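Local coordinates for Dye-decolorizing peroxidase (PDB 7D8M), which binds heme b and probably works as a peroxidase that oxidises substrates such as dyes at the expense of hydrogen peroxide, at residues D15-M20 with H332-G337; E25-F30 with A361-Q366; D93-D98 with F218-K223; G115-G120 with T148-L153. All coordinates share one frame; numbering follows the deposited sequence.

Contact 1. Residues D15-M20 with H332-G337; sequences DILVGM and HAIRAG. With HEM (protoporphyrin IX containing Fe), chain B; OXY (oxygen molecule), chain C.
Leu17 and Ile334 mark the closest approach of the two backbones, their CA atoms 7.3 Å apart, and the space between the weakly bonded helical turn 15-17 and the start of strand 334-340 is bridged mainly by strand side chains that reach the turn's side chains and the Ile16 carbonyl. Ile334 points toward the turn. With CG1 anti to its carbonyl carbon (chi1 -66°), its CD1 reaches 3.6 Å from Ile16 O and also touches Leu17 CD1. Leu17 leaves its backbone away from the strand, but CD1 turns back to make this methyl-to-methyl contact. The neighbouring Ala336 CB lies 3.8 Å from Asp15 OD2. The Asp15 carboxylate has several partners: its OD1 accepts Met20 N at 3.0 Å through the lone pair away from OD2, OD2 is hydrogen-bonded to Tyr365 OH, and a water lies within bonding distance of both Asp15 OD1 (2.7 Å) and Ala336 O. Arg335 points to the other side of the strand, where its guanidinium lies over heme atom C4D, 3.3 Å from Arg335 CZ. Its NH2 gives the heme propionate O2A a 2.7 Å bond at 161°, while NH1 makes a weak bond to an oxygen molecule and a salt bridge to Asp172. A leucine in its place would probably leave propionate O2A without this charged donor and Asp172 without its guanidinium mate. Strand 334-340 pairs with strand 359-366, whose Tyr365 also touches Ile16; Leu17 packs on helix 53-57 and Asp15 meets Leu123 of strand 120-126.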
# COMPACT_ATOMS: atom_id res chain seq x y z
N ASP A 15 -11.25 -7.26 0.89
CA ASP A 15 -10.08 -6.56 0.38
C ASP A 15 -8.94 -6.51 1.40
O ASP A 15 -7.79 -6.26 1.02
CB ASP A 15 -10.43 -5.15 -0.07
CG ASP A 15 -9.35 -4.53 -0.94
OD1 ASP A 15 -9.06 -5.11 -2.01
OD2 ASP A 15 -8.79 -3.47 -0.56
N ILE A 16 -9.24 -6.75 2.68
CA ILE A 16 -8.20 -6.67 3.71
C ILE A 16 -7.16 -7.75 3.52
O ILE A 16 -5.94 -7.49 3.55
CB ILE A 16 -8.83 -6.76 5.11
CG1 ILE A 16 -9.92 -5.69 5.29
CG2 ILE A 16 -7.72 -6.68 6.19
CD1 ILE A 16 -10.77 -5.88 6.56
N LEU A 17 -7.60 -8.99 3.36
CA LEU A 17 -6.71 -10.13 3.53
C LEU A 17 -6.26 -10.73 2.21
O LEU A 17 -5.09 -11.08 2.06
CB LEU A 17 -7.37 -11.22 4.38
CG LEU A 17 -6.55 -12.48 4.65
CD1 LEU A 17 -5.26 -12.12 5.39
CD2 LEU A 17 -7.37 -13.47 5.46
N VAL A 18 -7.17 -10.87 1.26
CA VAL A 18 -6.83 -11.46 -0.03
C VAL A 18 -6.75 -10.41 -1.12
O VAL A 18 -6.02 -10.63 -2.10
CB VAL A 18 -7.81 -12.58 -0.42
CG1 VAL A 18 -7.73 -13.69 0.60
CG2 VAL A 18 -9.24 -12.05 -0.50
N GLY A 19 -7.40 -9.27 -0.95
CA GLY A 19 -7.48 -8.33 -2.04
C GLY A 19 -8.61 -8.68 -2.98
O GLY A 19 -8.97 -9.85 -3.17
N MET A 20 -9.19 -7.64 -3.58
CA MET A 20 -10.26 -7.84 -4.55
C MET A 20 -9.74 -8.47 -5.84
O MET A 20 -10.47 -9.21 -6.50
CB MET A 20 -10.93 -6.50 -4.85
CG MET A 20 -11.80 -5.99 -3.71
SD MET A 20 -12.82 -4.58 -4.17
CE MET A 20 -13.63 -4.28 -2.60
N HIS A 332 4.73 -5.41 9.76
CA HIS A 332 4.22 -5.89 8.48
C HIS A 332 2.80 -5.38 8.24
O HIS A 332 2.06 -5.12 9.19
CB HIS A 332 4.27 -7.41 8.44
CG HIS A 332 5.67 -7.95 8.46
ND1 HIS A 332 6.30 -8.42 7.33
CD2 HIS A 332 6.56 -8.09 9.47
CE1 HIS A 332 7.52 -8.82 7.64
NE2 HIS A 332 7.71 -8.63 8.94
N ALA A 333 2.45 -5.23 6.96
CA ALA A 333 1.12 -4.76 6.58
C ALA A 333 0.85 -5.21 5.15
O ALA A 333 1.79 -5.49 4.40
CB ALA A 333 1.00 -3.24 6.71
N ILE A 334 -0.42 -5.27 4.78
CA ILE A 334 -0.84 -5.80 3.49
C ILE A 334 -1.18 -4.65 2.55
O ILE A 334 -2.03 -3.81 2.86
CB ILE A 334 -2.05 -6.74 3.64
CG1 ILE A 334 -1.67 -8.01 4.41
CG2 ILE A 334 -2.62 -7.08 2.26
CD1 ILE A 334 -2.87 -8.86 4.79
N ARG A 335 -0.54 -4.64 1.38
CA ARG A 335 -0.84 -3.66 0.34
C ARG A 335 -1.85 -4.24 -0.64
O ARG A 335 -1.75 -5.41 -1.04
CB ARG A 335 0.45 -3.24 -0.39
CG ARG A 335 1.47 -2.52 0.51
CD ARG A 335 2.88 -2.47 -0.11
NE ARG A 335 3.39 -3.81 -0.33
CZ ARG A 335 3.77 -4.27 -1.52
NH1 ARG A 335 3.70 -3.48 -2.58
NH2 ARG A 335 4.20 -5.52 -1.64
N ALA A 336 -2.83 -3.42 -1.03
CA ALA A 336 -3.92 -3.86 -1.91
C ALA A 336 -4.29 -2.80 -2.93
O ALA A 336 -5.43 -2.76 -3.42
CB ALA A 336 -5.16 -4.26 -1.09
N GLY A 337 -3.35 -1.92 -3.26
CA GLY A 337 -3.64 -0.83 -4.16
C GLY A 337 -3.60 -1.26 -5.61
O GLY A 337 -3.27 -2.39 -5.95
CHA HEM B . 7.16 -3.35 -2.26
CHB HEM B . 6.58 0.03 -5.68
CHC HEM B . 4.64 3.01 -2.37
CHD HEM B . 5.68 -0.19 1.13
C1A HEM B . 7.16 -2.72 -3.48
C2A HEM B . 7.55 -3.29 -4.75
C3A HEM B . 7.38 -2.36 -5.69
C4A HEM B . 6.87 -1.16 -5.05
CMA HEM B . 7.66 -2.47 -7.20
CAA HEM B . 8.07 -4.75 -4.93
CBA HEM B . 6.90 -5.70 -5.18
CGA HEM B . 6.53 -6.47 -3.93
O1A HEM B . 7.45 -6.83 -3.15
O2A HEM B . 5.32 -6.75 -3.73
C1B HEM B . 5.97 1.11 -5.08
C2B HEM B . 5.51 2.29 -5.77
C3B HEM B . 4.98 3.11 -4.85
C4B HEM B . 5.08 2.47 -3.56
CMB HEM B . 5.66 2.50 -7.31
CAB HEM B . 4.31 4.50 -5.03
CBB HEM B . 3.83 4.94 -6.20
C1C HEM B . 4.81 2.45 -1.11
C2C HEM B . 4.52 3.07 0.17
C3C HEM B . 4.80 2.18 1.14
C4C HEM B . 5.30 0.97 0.50
CMC HEM B . 3.95 4.50 0.31
CAC HEM B . 4.70 2.32 2.68
CBC HEM B . 4.73 3.50 3.31
C1D HEM B . 6.05 -1.36 0.51
C2D HEM B . 6.20 -2.67 1.12
C3D HEM B . 6.61 -3.53 0.19
C4D HEM B . 6.74 -2.81 -1.06
CMD HEM B . 5.94 -3.03 2.59
CAD HEM B . 6.90 -5.03 0.41
CBD HEM B . 8.36 -5.18 0.84
CGD HEM B . 8.70 -6.62 1.17
O1D HEM B . 9.81 -7.07 0.80
O2D HEM B . 7.86 -7.32 1.80
NA HEM B . 6.75 -1.42 -3.70
NB HEM B . 5.70 1.25 -3.73
NC HEM B . 5.30 1.18 -0.87
ND HEM B . 6.38 -1.48 -0.83
FE HEM B . 6.17 -0.03 -2.26
O1 OXY C . 1.62 -1.13 -3.65
O2 OXY C . 2.77 -0.96 -4.05
O HOH W 1 -7.69 -4.53 -4.21

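Contact 2. Residues E25-F30 with A361-Q366; sequences EKFVFF and AFVEYQ. With HEM (protoporphyrin IX containing Fe), chain B.
Phe27 reaches out from strand 24-32 and lays the far end of its ring across two residues of strand 359-366, its CE1 3.6 Å from Ala361 CB and its CE2 3.6 Å from Val363 CG2. Both methyls meet the ring obliquely, and CZ lies between them, 3.9 Å from Val363 CG2 and 4.0 Å from Ala361 CB. A first torsion of -65°, with CG anti to the carbonyl carbon, swings the Phe27 ring out so that its CE1-CZ-CE2 end reaches Ala361 and Val363. In Val363 the touching branch is likewise the one anti to the carbonyl carbon. The nearest CA atoms, those of Phe27 and Ala361, are 8.7 Å apart, which is evidence that side chains alone bridge the gap. Phe221 of strand 217-226 adds a further ring against Phe27. On the other side of strand 359-366, Phe362 leans on the heme, its CE1 3.3 Å from heme C2C, with heme methyl CMC over one face toward the rim. Glu364 OE1 lies in the plane of the Phe362 ring at its edge and 3.8 Å from heme CAC. Two four-stranded antiparallel sheets of order 2-3-1-4 thus face each other through buried apolar residues, as in the paired ferredoxin-like domains of DyP-type peroxidases.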
# COMPACT_ATOMS: atom_id res chain seq x y z
N GLU A 25 -10.66 -0.94 -10.25
CA GLU A 25 -11.02 -0.62 -8.87
C GLU A 25 -11.41 0.84 -8.78
O GLU A 25 -10.60 1.72 -9.11
CB GLU A 25 -9.88 -0.95 -7.89
CG GLU A 25 -10.37 -0.97 -6.45
CD GLU A 25 -9.29 -1.23 -5.42
OE1 GLU A 25 -8.10 -1.39 -5.78
OE2 GLU A 25 -9.64 -1.27 -4.21
N LYS A 26 -12.64 1.10 -8.34
CA LYS A 26 -13.16 2.45 -8.17
C LYS A 26 -13.16 2.81 -6.69
O LYS A 26 -13.60 2.01 -5.86
CB LYS A 26 -14.58 2.55 -8.74
CG LYS A 26 -15.19 3.94 -8.78
CD LYS A 26 -16.54 3.88 -9.53
CE LYS A 26 -16.81 5.06 -10.41
NZ LYS A 26 -15.73 5.49 -11.32
N PHE A 27 -12.68 4.01 -6.37
CA PHE A 27 -12.67 4.52 -5.00
C PHE A 27 -13.67 5.65 -4.92
O PHE A 27 -13.50 6.68 -5.58
CB PHE A 27 -11.27 5.02 -4.60
CG PHE A 27 -10.24 3.94 -4.54
CD1 PHE A 27 -9.59 3.52 -5.70
CD2 PHE A 27 -9.92 3.33 -3.34
CE1 PHE A 27 -8.63 2.52 -5.65
CE2 PHE A 27 -8.97 2.32 -3.28
CZ PHE A 27 -8.32 1.91 -4.43
N VAL A 28 -14.73 5.47 -4.11
CA VAL A 28 -15.78 6.47 -3.97
C VAL A 28 -15.65 7.09 -2.59
O VAL A 28 -16.06 6.48 -1.59
CB VAL A 28 -17.18 5.88 -4.19
CG1 VAL A 28 -18.23 6.98 -4.08
CG2 VAL A 28 -17.25 5.21 -5.56
N PHE A 29 -15.12 8.31 -2.52
CA PHE A 29 -14.96 9.02 -1.26
C PHE A 29 -16.16 9.93 -1.05
O PHE A 29 -16.60 10.63 -1.97
CB PHE A 29 -13.66 9.83 -1.25
CG PHE A 29 -12.40 8.99 -1.42
CD1 PHE A 29 -11.78 8.40 -0.32
CD2 PHE A 29 -11.85 8.78 -2.67
CE1 PHE A 29 -10.62 7.62 -0.47
CE2 PHE A 29 -10.70 8.01 -2.83
CZ PHE A 29 -10.08 7.43 -1.73
N PHE A 30 -16.70 9.93 0.16
CA PHE A 30 -17.98 10.58 0.38
C PHE A 30 -18.01 11.29 1.72
O PHE A 30 -17.25 10.96 2.64
CB PHE A 30 -19.14 9.58 0.30
CG PHE A 30 -19.04 8.46 1.31
CD1 PHE A 30 -19.52 8.63 2.61
CD2 PHE A 30 -18.49 7.24 0.97
CE1 PHE A 30 -19.43 7.60 3.54
CE2 PHE A 30 -18.41 6.21 1.89
CZ PHE A 30 -18.88 6.39 3.18
N ALA A 361 -3.01 4.11 -6.81
CA ALA A 361 -4.03 4.25 -5.77
C ALA A 361 -3.62 3.29 -4.66
O ALA A 361 -4.00 2.12 -4.65
CB ALA A 361 -5.42 3.95 -6.32
N PHE A 362 -2.83 3.80 -3.71
CA PHE A 362 -2.17 2.98 -2.71
C PHE A 362 -3.10 2.66 -1.55
O PHE A 362 -3.73 3.57 -0.98
CB PHE A 362 -0.91 3.71 -2.22
CG PHE A 362 -0.17 3.02 -1.13
CD1 PHE A 362 0.90 2.16 -1.42
CD2 PHE A 362 -0.46 3.29 0.19
CE1 PHE A 362 1.61 1.55 -0.41
CE2 PHE A 362 0.26 2.68 1.21
CZ PHE A 362 1.29 1.80 0.91
N VAL A 363 -3.18 1.39 -1.18
CA VAL A 363 -3.98 0.92 -0.06
C VAL A 363 -3.13 -0.02 0.78
O VAL A 363 -2.54 -0.96 0.25
CB VAL A 363 -5.25 0.17 -0.53
CG1 VAL A 363 -5.95 -0.43 0.67
CG2 VAL A 363 -6.17 1.09 -1.34
N GLU A 364 -3.09 0.22 2.09
CA GLU A 364 -2.35 -0.64 3.00
C GLU A 364 -3.16 -0.88 4.26
O GLU A 364 -3.69 0.06 4.85
CB GLU A 364 -0.98 -0.03 3.36
CG GLU A 364 -0.04 -1.00 4.03
CD GLU A 364 1.40 -0.52 4.09
OE1 GLU A 364 1.63 0.70 4.11
OE2 GLU A 364 2.32 -1.38 4.08
N TYR A 365 -3.25 -2.15 4.66
CA TYR A 365 -4.05 -2.58 5.81
C TYR A 365 -3.15 -3.03 6.95
O TYR A 365 -2.12 -3.67 6.73
CB TYR A 365 -4.97 -3.74 5.43
CG TYR A 365 -6.06 -3.41 4.46
CD1 TYR A 365 -7.27 -2.88 4.91
CD2 TYR A 365 -5.92 -3.66 3.10
CE1 TYR A 365 -8.31 -2.60 4.01
CE2 TYR A 365 -6.96 -3.39 2.20
CZ TYR A 365 -8.15 -2.86 2.66
OH TYR A 365 -9.18 -2.58 1.77
N GLN A 366 -3.56 -2.72 8.18
CA GLN A 366 -2.82 -3.07 9.39
C GLN A 366 -3.70 -2.76 10.59
O GLN A 366 -4.58 -1.90 10.54
CB GLN A 366 -1.49 -2.30 9.50
CG GLN A 366 -1.67 -0.78 9.52
CD GLN A 366 -1.70 -0.17 8.13
OE1 GLN A 366 -0.67 -0.05 7.47
NE2 GLN A 366 -2.89 0.23 7.68
CHA HEM B . 7.16 -3.35 -2.26
CHB HEM B . 6.58 0.03 -5.68
CHC HEM B . 4.64 3.01 -2.37
CHD HEM B . 5.68 -0.19 1.13
C1A HEM B . 7.16 -2.72 -3.48
C2A HEM B . 7.55 -3.29 -4.75
C3A HEM B . 7.38 -2.36 -5.69
C4A HEM B . 6.87 -1.16 -5.05
CMA HEM B . 7.66 -2.47 -7.20
CAA HEM B . 8.07 -4.75 -4.93
CBA HEM B . 6.90 -5.70 -5.18
CGA HEM B . 6.53 -6.47 -3.93
O1A HEM B . 7.45 -6.83 -3.15
O2A HEM B . 5.32 -6.75 -3.73
C1B HEM B . 5.97 1.11 -5.08
C2B HEM B . 5.51 2.29 -5.77
C3B HEM B . 4.98 3.11 -4.85
C4B HEM B . 5.08 2.47 -3.56
CMB HEM B . 5.66 2.50 -7.31
CAB HEM B . 4.31 4.50 -5.03
CBB HEM B . 3.83 4.94 -6.20
C1C HEM B . 4.81 2.45 -1.11
C2C HEM B . 4.52 3.07 0.17
C3C HEM B . 4.80 2.18 1.14
C4C HEM B . 5.30 0.97 0.50
CMC HEM B . 3.95 4.50 0.31
CAC HEM B . 4.70 2.32 2.68
CBC HEM B . 4.73 3.50 3.31
C1D HEM B . 6.05 -1.36 0.51
C2D HEM B . 6.20 -2.67 1.12
C3D HEM B . 6.61 -3.53 0.19
C4D HEM B . 6.74 -2.81 -1.06
CMD HEM B . 5.94 -3.03 2.59
CAD HEM B . 6.90 -5.03 0.41
CBD HEM B . 8.36 -5.18 0.84
CGD HEM B . 8.70 -6.62 1.17
O1D HEM B . 9.81 -7.07 0.80
O2D HEM B . 7.86 -7.32 1.80
NA HEM B . 6.75 -1.42 -3.70
NB HEM B . 5.70 1.25 -3.73
NC HEM B . 5.30 1.18 -0.87
ND HEM B . 6.38 -1.48 -0.83
FE HEM B . 6.17 -0.03 -2.26

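Contact 3. Residues D93-D98 with F218-K223; sequences DGQFKD and FLVFRK
A first torsion of -169°, followed by an extended chain, carries the Gln95 amide straight out to the backbone of Phe221, while Arg222 bends at its second and third torsions to bring its guanidinium back to the same amide. Gln95 NE2 donates to Phe221 O at 3.0 Å with a nearly straight N-H angle of 165°, the acceptor lying close to the amide plane. Gln95 OE1 faces the guanidinium edge and takes Arg222 NE at 3.3 Å; the donor stands well above the carbonyl plane (66° out of it), so this bond misses the lone pairs. The amide thus clamps two consecutive residues of strand 217-226, an inner strand of the ferredoxin-like sheet beside the heme, from near the start of helix 95-102. A leucine here would probably leave Phe221 O without this side-chain donor and Arg222 NE without its acceptor, with the guanidinium less restrained in rotation. Arg222 NH2 also lies near OE1, but its position is less certain; its main partner is Asp104, in a salt bridge. Val220 CG1 brushes Gln95 NE2 at 4.2 Å. The Phe221 ring meets Phe29 of the other sheet edge-to-face, and Gln95 N is hydrogen-bonded to Glu434 of strand 428-438.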
# COMPACT_ATOMS: atom_id res chain seq x y z
N ASP A 93 -6.41 11.37 14.36
CA ASP A 93 -5.93 12.64 13.85
C ASP A 93 -6.41 12.91 12.43
O ASP A 93 -6.63 14.07 12.05
CB ASP A 93 -4.40 12.67 13.87
CG ASP A 93 -3.83 13.08 15.22
OD1 ASP A 93 -4.60 13.52 16.09
OD2 ASP A 93 -2.59 12.95 15.40
N GLY A 94 -6.53 11.86 11.62
CA GLY A 94 -6.80 12.05 10.20
C GLY A 94 -5.51 12.30 9.45
O GLY A 94 -4.55 12.81 10.04
N GLN A 95 -5.46 11.95 8.16
CA GLN A 95 -4.19 11.99 7.44
C GLN A 95 -3.75 13.42 7.15
O GLN A 95 -2.55 13.69 7.07
CB GLN A 95 -4.30 11.19 6.14
CG GLN A 95 -2.95 10.95 5.42
CD GLN A 95 -3.12 10.18 4.12
OE1 GLN A 95 -2.85 10.70 3.05
NE2 GLN A 95 -3.58 8.93 4.22
N PHE A 96 -4.70 14.34 7.00
CA PHE A 96 -4.34 15.72 6.70
C PHE A 96 -3.57 16.33 7.86
O PHE A 96 -2.50 16.94 7.67
CB PHE A 96 -5.59 16.54 6.40
CG PHE A 96 -5.31 17.92 5.92
CD1 PHE A 96 -4.59 18.13 4.75
CD2 PHE A 96 -5.77 19.03 6.62
CE1 PHE A 96 -4.33 19.40 4.29
CE2 PHE A 96 -5.52 20.31 6.17
CZ PHE A 96 -4.79 20.49 5.00
N LYS A 97 -4.11 16.19 9.07
CA LYS A 97 -3.40 16.65 10.26
C LYS A 97 -2.06 15.94 10.40
O LYS A 97 -1.03 16.57 10.65
CB LYS A 97 -4.27 16.42 11.49
CG LYS A 97 -3.58 16.73 12.81
CD LYS A 97 -4.51 16.45 13.98
CE LYS A 97 -3.85 16.85 15.30
NZ LYS A 97 -4.78 16.64 16.45
N ASP A 98 -2.06 14.62 10.20
CA ASP A 98 -0.85 13.81 10.35
C ASP A 98 0.18 14.05 9.25
O ASP A 98 1.32 13.57 9.39
CB ASP A 98 -1.22 12.33 10.39
CG ASP A 98 -0.11 11.46 10.96
OD1 ASP A 98 0.63 11.97 11.83
OD2 ASP A 98 0.03 10.29 10.53
N PHE A 218 -7.35 -1.21 9.73
CA PHE A 218 -7.19 0.17 9.30
C PHE A 218 -6.76 0.21 7.84
O PHE A 218 -5.79 -0.46 7.45
CB PHE A 218 -6.20 0.92 10.19
CG PHE A 218 -6.74 1.20 11.56
CD1 PHE A 218 -6.48 0.35 12.61
CD2 PHE A 218 -7.57 2.30 11.78
CE1 PHE A 218 -6.99 0.61 13.87
CE2 PHE A 218 -8.08 2.56 13.03
CZ PHE A 218 -7.80 1.71 14.07
N LEU A 219 -7.50 0.97 7.05
CA LEU A 219 -7.23 1.14 5.62
C LEU A 219 -6.58 2.50 5.42
O LEU A 219 -7.25 3.54 5.54
CB LEU A 219 -8.53 1.03 4.82
CG LEU A 219 -8.55 0.93 3.28
CD1 LEU A 219 -10.01 0.77 2.80
CD2 LEU A 219 -7.88 2.12 2.56
N VAL A 220 -5.29 2.50 5.07
CA VAL A 220 -4.61 3.73 4.68
C VAL A 220 -4.74 3.90 3.17
O VAL A 220 -4.34 3.01 2.41
CB VAL A 220 -3.12 3.70 5.07
CG1 VAL A 220 -2.44 4.93 4.48
CG2 VAL A 220 -2.96 3.66 6.59
N PHE A 221 -5.27 5.04 2.74
CA PHE A 221 -5.31 5.37 1.32
C PHE A 221 -4.39 6.55 1.00
O PHE A 221 -4.42 7.57 1.69
CB PHE A 221 -6.72 5.69 0.83
CG PHE A 221 -6.77 6.10 -0.63
CD1 PHE A 221 -6.93 5.14 -1.62
CD2 PHE A 221 -6.60 7.43 -1.01
CE1 PHE A 221 -6.95 5.49 -2.95
CE2 PHE A 221 -6.62 7.80 -2.34
CZ PHE A 221 -6.79 6.83 -3.32
N ARG A 222 -3.60 6.40 -0.06
CA ARG A 222 -2.77 7.47 -0.59
C ARG A 222 -2.88 7.48 -2.10
O ARG A 222 -2.67 6.45 -2.75
CB ARG A 222 -1.29 7.29 -0.20
CG ARG A 222 -1.01 7.18 1.28
CD ARG A 222 0.29 7.94 1.61
NE ARG A 222 -0.08 9.28 1.99
CZ ARG A 222 0.70 10.35 1.98
NH1 ARG A 222 1.99 10.30 1.65
NH2 ARG A 222 0.14 11.50 2.33
N LYS A 223 -3.22 8.63 -2.67
CA LYS A 223 -3.09 8.83 -4.11
C LYS A 223 -1.66 9.30 -4.39
O LYS A 223 -1.31 10.44 -4.08
CB LYS A 223 -4.10 9.85 -4.62
CG LYS A 223 -4.00 10.07 -6.12
CD LYS A 223 -5.13 10.95 -6.65
CE LYS A 223 -5.01 11.12 -8.15
NZ LYS A 223 -3.93 12.09 -8.51

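Contact 4. Residues G115-G120 with T148-L153; sequences GTNVDG and TIVYDL
Val150 belongs to a classic beta bulge, in which it and Tyr151 both face Phe29 of strand 24-32, and its side chain packs on Asn117 and Val118 in the loop that leads into strand 120-126. That loop ends in a second classic bulge, where Asp119 and Gly120 both face Phe30 of the same central strand. The contact therefore spans strand 24-32 from its two flanking partners, near one end of the sheet. The backbones come nearest at Val118 and Val150, with CA atoms 7.3 Å apart. Val150 points toward the loop and uses both branches: its CG2 lies 3.8 Å from Val118 CG2, and its CG1 lies 3.6 Å from Asn117 ND2. The division follows from a first torsion of -57°, which puts CG1 anti to the carbonyl carbon and leaves CG2 in the crowded position between backbone N and carbonyl carbon. On the loop side, the Val118 branch that touches is the one anti to its carbonyl carbon, and Asn117 brings its amide nitrogen against the methyl with CG anti to the backbone N (chi1 -164°). Both pairs approach at a slant. Val150 also rests on Phe29 and His31, and Val118 on Phe113, while Asn117 O and Val118 O are hydrogen-bonded to His31 and Ser73. Val118 is buried whereas Asn117 is exposed, so the contact runs from interior to surface. With methyls supplying the whole strand side, the two segments are joined by van der Waals contact alone, and the Asn117 amide gains no polar partner from Val150.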
# COMPACT_ATOMS: atom_id res chain seq x y z
N GLY A 115 -8.58 18.27 4.63
CA GLY A 115 -9.38 18.57 5.80
C GLY A 115 -9.92 17.28 6.38
O GLY A 115 -9.27 16.24 6.32
N THR A 116 -11.13 17.38 6.94
CA THR A 116 -11.78 16.25 7.58
C THR A 116 -13.19 16.08 7.03
O THR A 116 -14.08 15.56 7.71
CB THR A 116 -11.80 16.40 9.10
OG1 THR A 116 -12.47 17.62 9.45
CG2 THR A 116 -10.37 16.44 9.65
N ASN A 117 -13.41 16.53 5.79
CA ASN A 117 -14.71 16.40 5.15
C ASN A 117 -14.98 14.97 4.69
O ASN A 117 -16.15 14.56 4.60
CB ASN A 117 -14.81 17.36 3.97
CG ASN A 117 -16.24 17.57 3.51
OD1 ASN A 117 -17.09 18.02 4.28
ND2 ASN A 117 -16.52 17.26 2.24
N VAL A 118 -13.94 14.21 4.38
CA VAL A 118 -14.12 12.84 3.91
C VAL A 118 -14.52 11.97 5.09
O VAL A 118 -13.78 11.84 6.08
CB VAL A 118 -12.85 12.31 3.23
CG1 VAL A 118 -12.94 10.80 3.04
CG2 VAL A 118 -12.63 13.04 1.90
N ASP A 119 -15.71 11.37 5.00
CA ASP A 119 -16.27 10.53 6.06
C ASP A 119 -16.03 9.04 5.82
O ASP A 119 -16.09 8.26 6.78
CB ASP A 119 -17.78 10.78 6.19
CG ASP A 119 -18.10 12.11 6.86
OD1 ASP A 119 -17.28 12.58 7.68
OD2 ASP A 119 -19.17 12.68 6.57
N GLY A 120 -15.76 8.63 4.59
CA GLY A 120 -15.49 7.24 4.33
C GLY A 120 -15.28 7.02 2.85
O GLY A 120 -15.32 7.95 2.04
N THR A 148 -22.73 12.98 -0.15
CA THR A 148 -22.13 13.64 -1.30
C THR A 148 -20.86 12.89 -1.64
O THR A 148 -20.04 12.62 -0.76
CB THR A 148 -21.80 15.11 -0.99
OG1 THR A 148 -23.00 15.81 -0.62
CG2 THR A 148 -21.18 15.79 -2.21
N ILE A 149 -20.71 12.51 -2.91
CA ILE A 149 -19.43 11.98 -3.36
C ILE A 149 -18.50 13.17 -3.55
O ILE A 149 -18.79 14.07 -4.33
CB ILE A 149 -19.58 11.17 -4.66
CG1 ILE A 149 -20.33 9.87 -4.37
CG2 ILE A 149 -18.18 10.90 -5.27
CD1 ILE A 149 -20.84 9.15 -5.61
N VAL A 150 -17.41 13.19 -2.79
CA VAL A 150 -16.46 14.30 -2.85
C VAL A 150 -15.26 13.99 -3.73
O VAL A 150 -14.54 14.92 -4.13
CB VAL A 150 -16.01 14.71 -1.44
CG1 VAL A 150 -17.23 15.07 -0.57
CG2 VAL A 150 -15.24 13.59 -0.79
N TYR A 151 -15.02 12.72 -4.07
CA TYR A 151 -13.90 12.36 -4.93
C TYR A 151 -14.16 10.96 -5.47
O TYR A 151 -14.47 10.05 -4.69
CB TYR A 151 -12.57 12.41 -4.17
CG TYR A 151 -11.37 12.26 -5.08
CD1 TYR A 151 -11.24 13.05 -6.22
CD2 TYR A 151 -10.37 11.34 -4.80
CE1 TYR A 151 -10.14 12.93 -7.05
CE2 TYR A 151 -9.27 11.21 -5.63
CZ TYR A 151 -9.16 12.01 -6.75
OH TYR A 151 -8.08 11.88 -7.59
N ASP A 152 -14.00 10.78 -6.78
CA ASP A 152 -14.35 9.53 -7.45
C ASP A 152 -13.17 9.14 -8.34
O ASP A 152 -12.99 9.71 -9.41
CB ASP A 152 -15.64 9.70 -8.26
CG ASP A 152 -16.22 8.38 -8.74
OD1 ASP A 152 -15.46 7.42 -8.91
OD2 ASP A 152 -17.46 8.31 -8.96
N LEU A 153 -12.37 8.16 -7.90
CA LEU A 153 -11.12 7.81 -8.56
C LEU A 153 -11.21 6.41 -9.16
O LEU A 153 -11.49 5.44 -8.44
CB LEU A 153 -9.95 7.89 -7.57
CG LEU A 153 -8.63 7.37 -8.15
CD1 LEU A 153 -8.18 8.28 -9.27
CD2 LEU A 153 -7.55 7.27 -7.07

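Contacts 1 and 2 have centres 10 Å apart and share neighbouring strands 334-340 and 359-366 of one sheet, where both touch the heme. Contact 3 lies about 11 Å from contact 2, centre to centre, on the next strand, 217-226. Contact 4 has its centre about 12 Å from those of contacts 2 and 3 and about 22 Å from that of contact 1, in the other sheet, where strands 24-32 and 147-156 are neighbours. Along the chain, contacts 1 and 2 interleave, contact 3 is nested within both, and contact 4 within contact 3. The early chain is therefore tied repeatedly to the later heme-bearing sheet, with contact 4 joining the loop before strand 120-126 to edge strand 147-156, away from the heme.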